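Local coordinates for protein 2-dehydropantoate 2-reductase (Porphyromonas gingivalis, PDB 2QYT) that probably catalyses the NADPH-dependent reduction of 2-dehydropantoate (ketopantoate) to (R)-pantoate, the second step from 3-methyl-2-oxobutanoate on the way to pantothenate, at residues G24-L29 with P63-L68; G56-V61 with G150-E155. One frame throughout, in Å; residues are numbered along the deposited sequence.

Interaction 1: G24-L29 with P63-L68; sequences GAMLAL and PSRDFL
F67 and M26 meet because of how each leaves its backbone. The F67 ring carbon CG stands between the backbone N and the carbonyl carbon (chi1 64°), which carries the ring off the strand toward helix 24-29. M26, a selenomethionine, starts with CG opposite its carbonyl carbon, and the bends at chi2 and chi3 bring SE to F67 and R65.

The ring is touched by three residues of the helix, A25, M26 and L29. A25 CB comes up to its edge, near the ring plane, 3.9 Å from F67 CE2. One turn on, L29 inserts its CD1 branch obliquely, 3.7 Å from the same F67 CE2 and equally close to CD2. M26 SE approaches F67 CZ at 3.9 Å and lies 5.0 Å from the ring centroid, 53° off the normal, an oblique Met-aromatic contact.

The selenium has a second neighbour in R65, whose chain bends at chi3 and turns its guanidinium toward the helix; M26 SE sits at the edge of that group, in its plane, 3.5 Å from R65 NH2. The charge itself is met by D157, which forms a salt bridge with R65 NH1, and Y22 OH is hydrogen-bonded to the same nitrogen. With no hydrogen bond between the two segments, the contact rests on apolar packing and the Met-aromatic approach. V60 of the neighbouring strand 58-61 touches both A25 and F67.

The arrangement is a helix packed on the outermost strand of the mixed sheet. Helix 18-33 is the one that follows the first strand of the Rossmann-type NADP-binding domain, and here its flank is covered by the edge strand of the mixed sheet.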
loop_
_atom_site.group_PDB
_atom_site.type_symbol
_atom_site.label_atom_id
_atom_site.label_comp_id
_atom_site.label_asym_id
_atom_site.label_seq_id
_atom_site.Cartn_x
_atom_site.Cartn_y
_atom_site.Cartn_z
ATOM N N GLY A 24 7.532 5.791 7.439
ATOM C CA GLY A 24 7.573 6.872 8.450
ATOM C C GLY A 24 8.922 7.004 9.152
ATOM O O GLY A 24 9.416 8.115 9.391
ATOM N N ALA A 25 9.549 5.865 9.473
ATOM C CA ALA A 25 10.873 5.881 10.087
ATOM C C ALA A 25 11.928 6.492 9.151
ATOM O O ALA A 25 12.746 7.303 9.576
ATOM C CB ALA A 25 11.280 4.454 10.517
HETATM N N MSE A 26 11.946 6.088 7.884
HETATM C CA MSE A 26 12.928 6.614 6.939
HETATM C C MSE A 26 12.729 8.107 6.766
HETATM O O MSE A 26 13.717 8.876 6.738
HETATM C CB MSE A 26 12.823 5.910 5.595
HETATM C CG MSE A 26 13.144 4.393 5.659
HETATM SE SE MSE A 26 15.046 4.068 6.130
HETATM C CE MSE A 26 15.799 4.404 4.354
ATOM N N LEU A 27 11.475 8.527 6.635
ATOM C CA LEU A 27 11.203 9.981 6.553
ATOM C C LEU A 27 11.659 10.722 7.797
ATOM O O LEU A 27 12.284 11.795 7.678
ATOM C CB LEU A 27 9.709 10.273 6.273
ATOM C CG LEU A 27 9.299 9.780 4.850
ATOM C CD1 LEU A 27 7.727 9.728 4.729
ATOM C CD2 LEU A 27 9.956 10.712 3.823
ATOM N N ALA A 28 11.332 10.205 8.987
ATOM C CA ALA A 28 11.782 10.860 10.242
ATOM C C ALA A 28 13.296 10.972 10.381
ATOM O O ALA A 28 13.796 11.923 10.955
ATOM C CB ALA A 28 11.216 10.107 11.446
ATOM N N LEU A 29 14.040 9.984 9.879
ATOM C CA LEU A 29 15.514 10.060 9.893
ATOM C C LEU A 29 16.018 11.237 9.103
ATOM O O LEU A 29 16.931 11.926 9.521
ATOM C CB LEU A 29 16.152 8.785 9.320
ATOM C CG LEU A 29 16.051 7.506 10.159
ATOM C CD1 LEU A 29 16.789 6.399 9.460
ATOM C CD2 LEU A 29 16.644 7.761 11.522
ATOM N N PRO A 63 17.679 -7.282 8.174
ATOM C CA PRO A 63 18.889 -8.080 8.242
ATOM C C PRO A 63 20.201 -7.291 8.513
ATOM O O PRO A 63 21.126 -7.825 9.177
ATOM C CB PRO A 63 18.935 -8.820 6.877
ATOM C CG PRO A 63 17.537 -8.858 6.379
ATOM C CD PRO A 63 16.900 -7.518 6.942
ATOM N N SER A 64 20.302 -6.079 7.967
ATOM C CA SER A 64 21.552 -5.328 8.000
ATOM C C SER A 64 21.471 -4.069 8.824
ATOM O O SER A 64 22.497 -3.446 9.061
ATOM C CB SER A 64 22.016 -4.976 6.572
ATOM O OG SER A 64 21.142 -3.994 5.970
ATOM N N ARG A 65 20.276 -3.689 9.302
ATOM C CA ARG A 65 20.101 -2.429 10.017
ATOM C C ARG A 65 19.397 -2.583 11.366
ATOM O O ARG A 65 18.605 -3.483 11.564
ATOM C CB ARG A 65 19.313 -1.384 9.144
ATOM C CG ARG A 65 20.098 -0.906 7.894
ATOM C CD ARG A 65 19.250 0.003 7.043
ATOM N NE ARG A 65 18.253 -0.761 6.318
ATOM C CZ ARG A 65 17.105 -0.273 5.849
ATOM N NH1 ARG A 65 16.264 -1.082 5.194
ATOM N NH2 ARG A 65 16.818 1.006 6.002
ATOM N N ASP A 66 19.670 -1.678 12.291
ATOM C CA ASP A 66 18.941 -1.656 13.556
ATOM C C ASP A 66 18.983 -0.220 13.989
ATOM O O ASP A 66 20.020 0.250 14.455
ATOM C CB ASP A 66 19.589 -2.598 14.626
ATOM C CG ASP A 66 18.808 -2.614 15.977
ATOM O OD1 ASP A 66 17.957 -1.711 16.249
ATOM O OD2 ASP A 66 19.043 -3.531 16.785
ATOM N N PHE A 67 17.866 0.482 13.851
ATOM C CA PHE A 67 17.839 1.915 14.111
ATOM C C PHE A 67 16.609 2.442 14.866
ATOM O O PHE A 67 15.545 1.838 14.836
ATOM C CB PHE A 67 18.140 2.768 12.833
ATOM C CG PHE A 67 17.110 2.640 11.733
ATOM C CD1 PHE A 67 17.244 1.663 10.738
ATOM C CD2 PHE A 67 16.020 3.491 11.683
ATOM C CE1 PHE A 67 16.264 1.530 9.731
ATOM C CE2 PHE A 67 15.068 3.410 10.688
ATOM C CZ PHE A 67 15.162 2.433 9.701
ATOM N N LEU A 68 16.768 3.607 15.518
ATOM C CA LEU A 68 15.659 4.264 16.171
ATOM C C LEU A 68 15.359 5.628 15.507
ATOM O O LEU A 68 16.185 6.524 15.552
ATOM C CB LEU A 68 15.960 4.412 17.688
ATOM C CG LEU A 68 14.942 5.081 18.625
ATOM C CD1 LEU A 68 13.741 4.139 18.856
ATOM C CD2 LEU A 68 15.637 5.407 19.974
#

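Interaction 2: G56-V61 with G150-E155; sequences GGLRVV and GLITLE
R59 and L151 lie side by side on one face of two parallel strands. R59 CB sits 3.6 Å from G150 O and 3.8 Å from L151 CD1, CG is closest to that methyl at 3.6 Å, and CD stays beside it. The chain, with CG anti to the backbone N (chi1 -172°), is extended from CG to NE, which carries the guanidinium beyond the leucine, NE only grazing CD1. Its NH2 then forms a salt bridge with D66.

V61, two residues along the same strand, crosses L151 at about a right angle, CG1 to CD1. On the other face, V60 packs against I152 and L154, while L58 CD1 lies against G150 O and I152 CG1.

Between the backbones, R59 and V61 each give one hydrogen bond and accept one. The I152 N to R59 O bond is 2.8 Å and almost straight, at 176°, whereas R59 N reaches G150 O from a donor position tilted 26° from the carbonyl plane. A water donates to both G57 O and G150 O where the strands begin.

Chemically, regular parallel-sheet bonding fixes the register, and the aliphatic part of R59 shelters L151 while its charge is paired with D66.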
loop_
_atom_site.group_PDB
_atom_site.type_symbol
_atom_site.label_atom_id
_atom_site.label_comp_id
_atom_site.label_asym_id
_atom_site.label_seq_id
_atom_site.Cartn_x
_atom_site.Cartn_y
_atom_site.Cartn_z
ATOM N N GLY A 56 11.238 7.207 22.937
ATOM C CA GLY A 56 11.480 8.405 22.132
ATOM C C GLY A 56 11.600 8.115 20.626
ATOM O O GLY A 56 12.149 8.930 19.867
ATOM N N GLY A 57 11.098 6.982 20.144
ATOM C CA GLY A 57 11.103 6.790 18.702
ATOM C C GLY A 57 10.617 5.420 18.316
ATOM O O GLY A 57 10.352 4.600 19.187
ATOM N N LEU A 58 10.540 5.179 17.014
ATOM C CA LEU A 58 10.166 3.876 16.489
ATOM C C LEU A 58 11.430 3.133 16.083
ATOM O O LEU A 58 12.262 3.662 15.328
ATOM C CB LEU A 58 9.246 4.024 15.247
ATOM C CG LEU A 58 8.828 2.753 14.491
ATOM C CD1 LEU A 58 8.043 1.780 15.366
ATOM C CD2 LEU A 58 8.000 3.153 13.262
ATOM N N ARG A 59 11.550 1.905 16.575
ATOM C CA ARG A 59 12.661 1.019 16.234
ATOM C C ARG A 59 12.408 0.151 14.984
ATOM O O ARG A 59 11.327 -0.430 14.829
ATOM C CB ARG A 59 13.038 0.132 17.428
ATOM C CG ARG A 59 14.314 -0.670 17.164
ATOM C CD ARG A 59 14.698 -1.462 18.392
ATOM N NE ARG A 59 15.886 -2.320 18.197
ATOM C CZ ARG A 59 16.320 -3.203 19.092
ATOM N NH1 ARG A 59 15.670 -3.347 20.257
ATOM N NH2 ARG A 59 17.410 -3.935 18.822
ATOM N N VAL A 60 13.424 0.056 14.110
ATOM C CA VAL A 60 13.336 -0.747 12.898
ATOM C C VAL A 60 14.570 -1.665 12.811
ATOM O O VAL A 60 15.718 -1.198 12.932
ATOM C CB VAL A 60 13.227 0.129 11.622
ATOM C CG1 VAL A 60 13.091 -0.766 10.392
ATOM C CG2 VAL A 60 12.041 1.049 11.702
ATOM N N VAL A 61 14.306 -2.964 12.694
ATOM C CA VAL A 61 15.345 -3.981 12.521
ATOM C C VAL A 61 15.177 -4.685 11.177
ATOM O O VAL A 61 14.082 -5.045 10.765
ATOM C CB VAL A 61 15.480 -4.993 13.739
ATOM C CG1 VAL A 61 15.674 -4.265 15.065
ATOM C CG2 VAL A 61 14.257 -5.958 13.851
ATOM N N GLY A 150 6.189 -0.712 19.408
ATOM C CA GLY A 150 7.329 0.136 19.082
ATOM C C GLY A 150 8.394 -0.445 18.175
ATOM O O GLY A 150 9.490 0.139 18.066
ATOM N N LEU A 151 8.097 -1.570 17.514
ATOM C CA LEU A 151 9.139 -2.254 16.727
ATOM C C LEU A 151 8.628 -2.726 15.389
ATOM O O LEU A 151 7.631 -3.442 15.320
ATOM C CB LEU A 151 9.729 -3.446 17.514
ATOM C CG LEU A 151 10.826 -4.280 16.795
ATOM C CD1 LEU A 151 12.153 -3.464 16.650
ATOM C CD2 LEU A 151 11.110 -5.674 17.429
ATOM N N ILE A 152 9.336 -2.349 14.335
ATOM C CA ILE A 152 9.113 -2.872 12.997
ATOM C C ILE A 152 10.273 -3.807 12.644
ATOM O O ILE A 152 11.467 -3.485 12.869
ATOM C CB ILE A 152 9.056 -1.734 11.910
ATOM C CG1 ILE A 152 8.081 -0.605 12.336
ATOM C CG2 ILE A 152 8.630 -2.264 10.579
ATOM C CD1 ILE A 152 6.663 -1.128 12.769
ATOM N N THR A 153 9.919 -4.952 12.071
ATOM C CA THR A 153 10.903 -5.874 11.554
ATOM C C THR A 153 10.688 -6.039 10.044
ATOM O O THR A 153 9.551 -6.263 9.595
ATOM C CB THR A 153 10.728 -7.259 12.210
ATOM O OG1 THR A 153 10.877 -7.080 13.631
ATOM C CG2 THR A 153 11.751 -8.286 11.673
ATOM N N LEU A 154 11.767 -5.886 9.287
ATOM C CA LEU A 154 11.806 -6.278 7.890
ATOM C C LEU A 154 12.513 -7.574 7.739
ATOM O O LEU A 154 13.626 -7.788 8.257
ATOM C CB LEU A 154 12.521 -5.259 7.011
ATOM C CG LEU A 154 11.789 -4.003 6.560
ATOM C CD1 LEU A 154 11.395 -3.184 7.756
ATOM C CD2 LEU A 154 12.718 -3.203 5.599
ATOM N N GLU A 155 11.913 -8.461 6.971
ATOM C CA GLU A 155 12.571 -9.710 6.834
ATOM C C GLU A 155 13.551 -9.641 5.671
ATOM O O GLU A 155 14.359 -10.527 5.489
ATOM C CB GLU A 155 11.554 -10.846 6.738
ATOM C CG GLU A 155 10.699 -10.805 5.561
ATOM C CD GLU A 155 9.796 -12.029 5.503
ATOM O OE1 GLU A 155 8.920 -12.165 6.408
ATOM O OE2 GLU A 155 9.974 -12.822 4.554
HETATM O O HOH W 1 10.546 1.942 19.958
#

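From the N terminus, helix 18-33 contributes 24-29, the chain passes through strand 38-43 of the parallel sheet and helix 46-55, and strand 58-61 turns back into strand 66-69. There interaction 1 closes a loop of 33 intervening residues. Interaction 2 starts inside that loop and closes 88 residues later, after the rest of the parallel sheet and strand 137-148, so the two loops cross rather than nest. Strands 58-61 and 66-69 are antiparallel neighbours, joined by the D66 to R59 salt bridge and probably by a hydrogen bond from V60 N to F67 O. Together the contacts tie a Rossmann-type helix to one side of the mixed sheet and strand 58-61, next to the edge strand, to 151-154.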